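Local coordinates for protein endoglucanase (PDB 1UWW) that hydrolyses internal beta-1,4-glucosidic linkages in cellulose and related glucans, and is represented here by its family 28 carbohydrate-binding module, specific for non-crystalline cellulose, at residues Val89-Tyr94 with Met166-Ala171; Val98-Gly103 with Asp131-Ala136; Lys124-Asn129 with Tyr143-Lys148. All coordinates share one frame; numbering follows the deposited sequence.

Contact 1 (Val89-Tyr94 with Met166-Ala171). With CA (calcium ion), chain E.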
# COMPACT_ATOMS: atom_id res chain seq x y z
N VAL A 89 -3.62 10.83 -9.87
CA VAL A 89 -4.72 10.17 -10.55
C VAL A 89 -5.87 10.16 -9.56
O VAL A 89 -5.71 9.80 -8.39
CB VAL A 89 -4.34 8.76 -11.00
CG1 VAL A 89 -5.57 7.94 -11.47
CG2 VAL A 89 -3.33 8.84 -12.14
N THR A 90 -7.01 10.64 -10.01
CA THR A 90 -8.24 10.63 -9.22
C THR A 90 -9.36 9.90 -9.93
O THR A 90 -9.42 9.83 -11.14
CB THR A 90 -8.69 12.06 -8.91
OG1 THR A 90 -9.08 12.74 -10.11
CG2 THR A 90 -7.55 12.87 -8.31
N PHE A 91 -10.24 9.32 -9.13
CA PHE A 91 -11.50 8.81 -9.61
C PHE A 91 -12.51 8.77 -8.47
O PHE A 91 -12.15 8.73 -7.30
CB PHE A 91 -11.38 7.42 -10.31
CG PHE A 91 -10.78 6.31 -9.49
CD1 PHE A 91 -9.39 6.14 -9.42
CD2 PHE A 91 -11.59 5.36 -8.88
CE1 PHE A 91 -8.83 5.06 -8.73
CE2 PHE A 91 -11.04 4.29 -8.20
CZ PHE A 91 -9.66 4.17 -8.11
N ASP A 92 -13.78 8.80 -8.86
CA ASP A 92 -14.87 8.51 -7.92
C ASP A 92 -15.06 7.01 -7.84
O ASP A 92 -15.14 6.33 -8.85
CB ASP A 92 -16.18 9.17 -8.39
CG ASP A 92 -16.08 10.65 -8.39
OD1 ASP A 92 -15.79 11.26 -7.33
OD2 ASP A 92 -16.22 11.30 -9.46
N PHE A 93 -15.06 6.49 -6.63
CA PHE A 93 -15.23 5.06 -6.39
C PHE A 93 -16.42 4.90 -5.48
O PHE A 93 -16.51 5.53 -4.45
CB PHE A 93 -14.01 4.48 -5.71
CG PHE A 93 -14.03 2.98 -5.60
CD1 PHE A 93 -14.28 2.16 -6.69
CD2 PHE A 93 -13.80 2.38 -4.38
CE1 PHE A 93 -14.30 0.74 -6.54
CE2 PHE A 93 -13.80 0.97 -4.24
CZ PHE A 93 -14.06 0.17 -5.30
N TYR A 94 -17.36 4.05 -5.87
CA TYR A 94 -18.55 3.83 -5.08
C TYR A 94 -18.70 2.36 -4.79
O TYR A 94 -18.36 1.50 -5.61
CB TYR A 94 -19.81 4.28 -5.81
CG TYR A 94 -19.79 5.69 -6.37
CD1 TYR A 94 -19.27 5.95 -7.61
CD2 TYR A 94 -20.32 6.74 -5.66
CE1 TYR A 94 -19.26 7.23 -8.13
CE2 TYR A 94 -20.32 8.03 -6.17
CZ TYR A 94 -19.81 8.24 -7.40
OH TYR A 94 -19.81 9.51 -7.96
N MSE A 166 -2.19 1.60 -17.60
CA MSE A 166 -2.46 1.88 -16.22
C MSE A 166 -3.32 0.77 -15.68
O MSE A 166 -4.35 0.40 -16.25
CB MSE A 166 -3.21 3.20 -16.13
CG MSE A 166 -3.83 3.52 -14.78
SE MSE A 166 -4.55 5.28 -14.61
CE MSE A 166 -5.27 5.52 -16.33
N MSE A 167 -2.86 0.08 -14.64
CA MSE A 167 -3.82 -0.79 -13.86
C MSE A 167 -4.10 -0.28 -12.46
O MSE A 167 -3.27 0.41 -11.81
CB MSE A 167 -3.35 -2.28 -13.71
CG MSE A 167 -2.85 -2.91 -15.14
SE MSE A 167 -1.62 -4.40 -15.07
CE MSE A 167 -2.25 -5.04 -13.38
N ILE A 168 -5.28 -0.66 -12.02
CA ILE A 168 -5.80 -0.31 -10.72
C ILE A 168 -6.16 -1.62 -10.06
O ILE A 168 -6.99 -2.38 -10.60
CB ILE A 168 -7.03 0.65 -10.79
CG1 ILE A 168 -6.67 1.89 -11.61
CG2 ILE A 168 -7.44 1.04 -9.40
CD1 ILE A 168 -7.82 2.81 -11.82
N ILE A 169 -5.54 -1.89 -8.92
CA ILE A 169 -5.68 -3.15 -8.20
C ILE A 169 -6.49 -2.90 -6.96
O ILE A 169 -6.18 -1.99 -6.19
CB ILE A 169 -4.29 -3.70 -7.84
CG1 ILE A 169 -3.48 -3.95 -9.12
CG2 ILE A 169 -4.45 -5.01 -7.06
CD1 ILE A 169 -2.03 -4.25 -8.91
N PHE A 170 -7.53 -3.71 -6.74
CA PHE A 170 -8.46 -3.56 -5.61
C PHE A 170 -8.28 -4.76 -4.70
O PHE A 170 -8.95 -5.79 -4.87
CB PHE A 170 -9.90 -3.46 -6.11
CG PHE A 170 -10.17 -2.28 -6.99
CD1 PHE A 170 -9.90 -2.32 -8.33
CD2 PHE A 170 -10.70 -1.10 -6.47
CE1 PHE A 170 -10.18 -1.26 -9.17
CE2 PHE A 170 -10.96 -0.02 -7.30
CZ PHE A 170 -10.70 -0.10 -8.64
N ALA A 171 -7.38 -4.67 -3.73
CA ALA A 171 -6.96 -5.84 -2.95
C ALA A 171 -7.69 -5.98 -1.62
O ALA A 171 -7.94 -5.01 -0.92
CB ALA A 171 -5.48 -5.78 -2.71
CA CA E . -14.98 13.38 -7.61
O HOH W 1 -15.87 14.00 -9.86
O HOH W 2 -16.63 13.84 -6.81
O HOH W 3 -15.04 15.91 -7.38
O HOH W 4 -12.89 12.34 -8.41
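Asp92 OD1 binds a calcium ion at 2.3 Å and also accepts a hydrogen bond from His144 NE2. Its partner oxygen, Asp92 OD2, takes a 2.8 Å bond from water 1, itself a calcium ligand, and another from Asn185, so the carboxylate is held at both oxygens. Strand alternation sends Val89, Phe91 and Phe93 to the other side of 89-94, toward 166-171. The short strand axes are 11.3 Å apart at 54°, bridged by side chains alone. The Phe93 and Phe170 rings overlap side by side, pointing opposite ways, with Phe170 CE2 over one face of the Phe93 ring, 3.5 Å from CE1; the planes are inclined by 31°. With its CG anti to the backbone N (chi1 -172°), Phe93 lies along this neighbour. Phe91 CE2 sits near the plane of the Phe170 ring, at its edge. The Phe91 ring also meets Ile168 head-on, CE1 to CD1 4.0 Å. At the start of both segments, Val89 CG1 touches the selenium of selenomethionine Met166 at 4.2 Å. This is the interior of a beta-sandwich: with no hydrogen bond across the gap, apolar packing holds the sheets together, and the polar Asp92 is kept to the outer side with the metal.

Contact 2 (Val98-Gly103 with Asp131-Ala136). Unlike the reference sequence in segment 131-136: Ala136 (reference Pro).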
# COMPACT_ATOMS: atom_id res chain seq x y z
N VAL A 98 -23.62 -5.67 -0.44
CA VAL A 98 -24.60 -6.54 0.20
C VAL A 98 -24.05 -7.07 1.51
O VAL A 98 -24.85 -7.34 2.43
CB VAL A 98 -25.07 -7.69 -0.74
CG1 VAL A 98 -25.90 -8.72 -0.01
CG2 VAL A 98 -25.68 -7.10 -1.98
N ARG A 99 -22.74 -7.31 1.61
CA ARG A 99 -22.06 -7.63 2.87
C ARG A 99 -20.81 -6.75 2.96
O ARG A 99 -20.02 -6.68 2.00
CB ARG A 99 -21.64 -9.11 2.92
CG ARG A 99 -20.85 -9.49 4.16
CD ARG A 99 -20.63 -10.97 4.31
NE ARG A 99 -19.98 -11.52 3.13
CZ ARG A 99 -20.37 -12.60 2.47
NH1 ARG A 99 -21.38 -13.32 2.92
NH2 ARG A 99 -19.78 -12.98 1.37
N ALA A 100 -20.62 -6.11 4.10
CA ALA A 100 -19.35 -5.44 4.41
C ALA A 100 -19.34 -5.14 5.88
O ALA A 100 -19.95 -4.16 6.32
CB ALA A 100 -19.17 -4.16 3.57
N THR A 101 -18.75 -6.04 6.66
CA THR A 101 -18.78 -5.92 8.13
C THR A 101 -17.41 -5.84 8.74
O THR A 101 -17.31 -5.52 9.93
CB THR A 101 -19.53 -7.12 8.80
OG1 THR A 101 -18.78 -8.32 8.69
CG2 THR A 101 -20.87 -7.42 8.12
N GLU A 102 -16.35 -6.09 7.98
CA GLU A 102 -15.00 -6.13 8.56
C GLU A 102 -13.93 -6.00 7.49
O GLU A 102 -14.20 -6.15 6.30
CB GLU A 102 -14.80 -7.42 9.34
CG GLU A 102 -14.87 -8.68 8.52
CD GLU A 102 -14.90 -9.91 9.42
OE1 GLU A 102 -14.91 -9.74 10.67
OE2 GLU A 102 -14.91 -11.03 8.90
N GLY A 103 -12.70 -5.75 7.93
CA GLY A 103 -11.57 -5.60 7.06
C GLY A 103 -11.55 -4.30 6.28
O GLY A 103 -12.15 -3.29 6.65
N ASP A 131 -14.79 -1.03 8.45
CA ASP A 131 -15.27 -0.78 9.80
C ASP A 131 -15.66 0.66 10.00
O ASP A 131 -16.23 1.01 11.05
CB ASP A 131 -14.21 -1.15 10.82
CG ASP A 131 -13.90 -2.61 10.81
OD1 ASP A 131 -14.85 -3.43 10.72
OD2 ASP A 131 -12.73 -3.03 10.83
N GLU A 132 -15.36 1.51 9.02
CA GLU A 132 -15.64 2.93 9.10
C GLU A 132 -16.76 3.36 8.12
O GLU A 132 -16.86 4.55 7.81
CB GLU A 132 -14.36 3.74 8.83
CG GLU A 132 -13.15 3.37 9.68
CD GLU A 132 -13.13 4.05 11.01
OE1 GLU A 132 -13.96 4.97 11.26
OE2 GLU A 132 -12.27 3.65 11.82
N LEU A 133 -17.59 2.44 7.63
CA LEU A 133 -18.67 2.82 6.70
C LEU A 133 -19.69 3.84 7.24
O LEU A 133 -20.25 4.65 6.48
CB LEU A 133 -19.41 1.57 6.21
CG LEU A 133 -18.63 0.65 5.28
CD1 LEU A 133 -19.43 -0.60 4.99
CD2 LEU A 133 -18.27 1.36 4.00
N GLU A 134 -19.92 3.81 8.53
CA GLU A 134 -20.89 4.70 9.16
C GLU A 134 -20.42 6.16 9.10
O GLU A 134 -21.24 7.08 9.14
CB GLU A 134 -21.14 4.23 10.61
CG GLU A 134 -19.88 4.14 11.46
CD GLU A 134 -19.16 2.78 11.44
OE1 GLU A 134 -19.37 1.95 10.51
OE2 GLU A 134 -18.36 2.55 12.37
N GLU A 135 -19.11 6.37 8.94
CA GLU A 135 -18.49 7.70 8.80
C GLU A 135 -18.27 8.16 7.35
O GLU A 135 -17.89 9.31 7.12
CB GLU A 135 -17.12 7.74 9.52
CG GLU A 135 -17.17 7.90 11.04
CD GLU A 135 -17.64 6.65 11.78
OE1 GLU A 135 -17.12 5.54 11.48
OE2 GLU A 135 -18.52 6.79 12.66
N ALA A 136 -18.47 7.27 6.39
CA ALA A 136 -18.25 7.56 4.97
C ALA A 136 -19.41 8.33 4.39
O ALA A 136 -20.53 8.25 4.87
CB ALA A 136 -18.06 6.24 4.18
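Leu133 and Ala100 face each other side chain to side chain, whereas Asp131 reaches across to backbone. They join the loop between strands 88-97 and 104-111 to that between 120-129 and 138-139. The leucine extends from a short turn with helical backbone angles, CD1 leading (chi2 175°), and this methyl lies 3.8 Å from Ala100 CB and equally far from Ala100 O, so one branch makes the whole apolar touch. Leu133 also packs on Tyr143 and Tyr145. Backbone bonds from Glu135 N to Glu132 O and from Ala136 N to Leu133 O close the turn. Asp131, its CG beside its own backbone N (chi1 -64°), brings its carboxylate up to 101-103. Asp131 OD1 comes 3.5 Å from Glu102 CA and 3.3 Å from Thr101 O, a pair of acceptors that makes no hydrogen bond. Thr101 and Glu102 point away; Thr101 OG1 bonds to Asp176. Gly103 N bonds to Glu132 OE2 of the second subunit, and Gly103 N of that subunit bonds in turn to Glu132 OE2 of this chain. Asp131 OD2 lies close to that foreign Glu132 carboxylate. With no hydrogen bond between 98-103 and 131-136, the loops meet by one small apolar touch and by the Asp131 carboxylate set against backbone; its nearness to the foreign Glu132 may favour protonation of one of the two, though the Gly103 N-H offsets part of the repulsion.

Contact 3 (Lys124-Asn129 with Tyr143-Lys148); sequences KTYTIN and YHYEVK. With CA (calcium ion), chain E.
Val147 lies over one face of the Tyr126 ring, and Ile128 over one face of the Tyr145 ring, each strand offering one aromatic and one aliphatic residue. Val147 CA stands 4.2 Å from the Tyr126 centroid, only 18° off the ring normal, a CH-pi contact, and Val147 CG2 adds a 3.9 Å touch to CE1. Tyr126 is laid over the opposing backbone because its CG is anti to the backbone N (chi1 -173°). Glu146 O and Lys148 N approach the same ring obliquely. In the second pair, Ile128 CD1 makes a CH-pi contact 4.0 Å from the Tyr145 centroid, while the other branch, CG2, packs on CZ at 3.7 Å. The two tyrosine side chains stand roughly perpendicular, the hydroxyl of Tyr126 coming to the edge of the Tyr145 ring and lying 3.8 Å from Tyr145 CB. No direct hydrogen bond joins the segments; water 5, in the plane of the Tyr145 ring, bridges them, hydrogen-bonded to Tyr145 OH at 2.6 Å and donating to Asn129 O. On the other side of its strand, Glu146 bends at chi2 and grips the calcium ion with both oxygens, OE1 at 2.6 Å; Asp92 completes the protein's share of this site. The segments run nearly antiparallel, yet belong to different sheets. Strand 120-129 is the outermost strand of the five-stranded sheet, bonded to 104-111 through Tyr126 and Ile128, and its Thr125 OG1 is hydrogen-bonded to Thr125 OG1 of the second subunit. Strand 142-150 lies beside 88-97 in the six-stranded sheet, and Phe93 of that neighbour packs against both Ile128 and Val147.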
# COMPACT_ATOMS: atom_id res chain seq x y z
N LYS A 124 2.03 5.33 -2.44
CA LYS A 124 1.04 5.34 -1.36
C LYS A 124 -0.23 4.58 -1.74
O LYS A 124 -0.90 4.92 -2.70
CB LYS A 124 0.70 6.76 -0.96
CG LYS A 124 1.91 7.51 -0.44
CD LYS A 124 1.83 9.01 -0.70
CE LYS A 124 3.13 9.54 -1.28
NZ LYS A 124 3.03 9.87 -2.71
N THR A 125 -0.56 3.57 -0.96
CA THR A 125 -1.81 2.85 -1.09
C THR A 125 -3.00 3.68 -0.60
O THR A 125 -2.86 4.38 0.41
CB THR A 125 -1.63 1.62 -0.24
OG1 THR A 125 -0.50 0.88 -0.72
CG2 THR A 125 -2.84 0.69 -0.35
N TYR A 126 -4.14 3.62 -1.30
CA TYR A 126 -5.40 4.22 -0.87
C TYR A 126 -6.24 3.13 -0.22
O TYR A 126 -6.61 2.16 -0.87
CB TYR A 126 -6.17 4.85 -2.05
CG TYR A 126 -7.39 5.61 -1.61
CD1 TYR A 126 -8.58 4.96 -1.35
CD2 TYR A 126 -7.32 6.99 -1.37
CE1 TYR A 126 -9.69 5.63 -0.91
CE2 TYR A 126 -8.44 7.69 -0.91
CZ TYR A 126 -9.64 6.98 -0.70
OH TYR A 126 -10.78 7.61 -0.25
N THR A 127 -6.60 3.30 1.03
CA THR A 127 -7.23 2.24 1.81
C THR A 127 -8.64 2.66 2.22
O THR A 127 -8.85 3.78 2.74
CB THR A 127 -6.35 1.92 3.03
OG1 THR A 127 -5.07 1.46 2.59
CG2 THR A 127 -6.97 0.80 3.88
N ILE A 128 -9.60 1.77 1.99
CA ILE A 128 -10.97 1.91 2.44
C ILE A 128 -11.20 0.94 3.58
O ILE A 128 -10.99 -0.26 3.42
CB ILE A 128 -11.93 1.58 1.29
CG1 ILE A 128 -11.78 2.66 0.21
CG2 ILE A 128 -13.37 1.50 1.79
CD1 ILE A 128 -12.57 2.44 -0.98
N ASN A 129 -11.65 1.45 4.71
CA ASN A 129 -11.82 0.65 5.92
C ASN A 129 -13.30 0.33 6.10
O ASN A 129 -14.12 1.22 6.35
CB ASN A 129 -11.26 1.43 7.11
CG ASN A 129 -11.13 0.60 8.35
OD1 ASN A 129 -11.90 -0.34 8.56
ND2 ASN A 129 -10.15 0.93 9.18
N TYR A 143 -21.97 4.21 -1.10
CA TYR A 143 -20.87 4.90 -0.42
C TYR A 143 -19.92 5.50 -1.47
O TYR A 143 -19.55 4.80 -2.39
CB TYR A 143 -20.10 3.90 0.46
CG TYR A 143 -20.94 3.32 1.57
CD1 TYR A 143 -21.70 2.19 1.37
CD2 TYR A 143 -20.99 3.92 2.83
CE1 TYR A 143 -22.48 1.65 2.40
CE2 TYR A 143 -21.75 3.38 3.84
CZ TYR A 143 -22.49 2.27 3.60
OH TYR A 143 -23.28 1.72 4.59
N HIS A 144 -19.53 6.75 -1.29
CA HIS A 144 -18.72 7.50 -2.27
C HIS A 144 -17.37 7.86 -1.68
O HIS A 144 -17.30 8.54 -0.67
CB HIS A 144 -19.47 8.76 -2.68
CG HIS A 144 -18.77 9.61 -3.69
ND1 HIS A 144 -19.24 10.87 -3.99
CD2 HIS A 144 -17.72 9.38 -4.51
CE1 HIS A 144 -18.46 11.41 -4.92
NE2 HIS A 144 -17.54 10.52 -5.27
N TYR A 145 -16.32 7.39 -2.33
CA TYR A 145 -14.94 7.73 -1.99
C TYR A 145 -14.31 8.51 -3.13
O TYR A 145 -14.45 8.18 -4.30
CB TYR A 145 -14.12 6.46 -1.74
CG TYR A 145 -14.64 5.68 -0.59
CD1 TYR A 145 -15.67 4.74 -0.78
CD2 TYR A 145 -14.21 5.92 0.71
CE1 TYR A 145 -16.21 4.04 0.28
CE2 TYR A 145 -14.78 5.21 1.79
CZ TYR A 145 -15.75 4.30 1.54
OH TYR A 145 -16.28 3.61 2.62
N GLU A 146 -13.61 9.56 -2.78
CA GLU A 146 -12.81 10.36 -3.71
C GLU A 146 -11.40 9.82 -3.71
O GLU A 146 -10.57 10.22 -2.88
CB GLU A 146 -12.82 11.80 -3.21
CG GLU A 146 -14.17 12.46 -3.31
CD GLU A 146 -14.47 12.84 -4.73
OE1 GLU A 146 -13.58 12.62 -5.60
OE2 GLU A 146 -15.57 13.37 -4.99
N VAL A 147 -11.12 8.87 -4.58
CA VAL A 147 -9.81 8.24 -4.61
C VAL A 147 -8.83 9.22 -5.26
O VAL A 147 -9.11 9.76 -6.31
CB VAL A 147 -9.86 6.90 -5.32
CG1 VAL A 147 -8.47 6.26 -5.40
CG2 VAL A 147 -10.87 6.00 -4.60
N LYS A 148 -7.74 9.51 -4.56
CA LYS A 148 -6.74 10.46 -5.04
C LYS A 148 -5.38 9.86 -4.73
O LYS A 148 -5.06 9.66 -3.57
CB LYS A 148 -6.93 11.82 -4.35
CG LYS A 148 -6.00 12.92 -4.74
CD LYS A 148 -6.45 14.26 -4.11
CE LYS A 148 -5.68 15.48 -4.60
NZ LYS A 148 -6.53 16.71 -4.58
CA CA E . -14.98 13.38 -7.61
O HOH W 5 -15.15 3.43 4.90
O HOH W 2 -16.63 13.84 -6.81
O HOH W 3 -15.04 15.91 -7.38
O HOH W 1 -15.87 14.00 -9.86
O HOH W 4 -12.89 12.34 -8.41

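Contacts 1 and 3 both join the two sheets of the sandwich through neighbouring strands, 88-97 and 142-150, linked by a probable hydrogen bond between Phe93 O and Tyr145 N. Contact 1 is the buried core, purely apolar across the gap; contact 3 lies nearer the margin, where tyrosines and a water enter. Strands 88-97 and 142-150 each supply a ligand to one calcium ion on their outer sides. Contact 2, whose centre lies about 19 Å from the centre of the chain, belongs to the loops following strands 88-97 and 120-129 and mixes one apolar touch with a carboxylate set against backbone. It abuts contact 3 through Leu133, and both meet the second subunit, unlike contact 1.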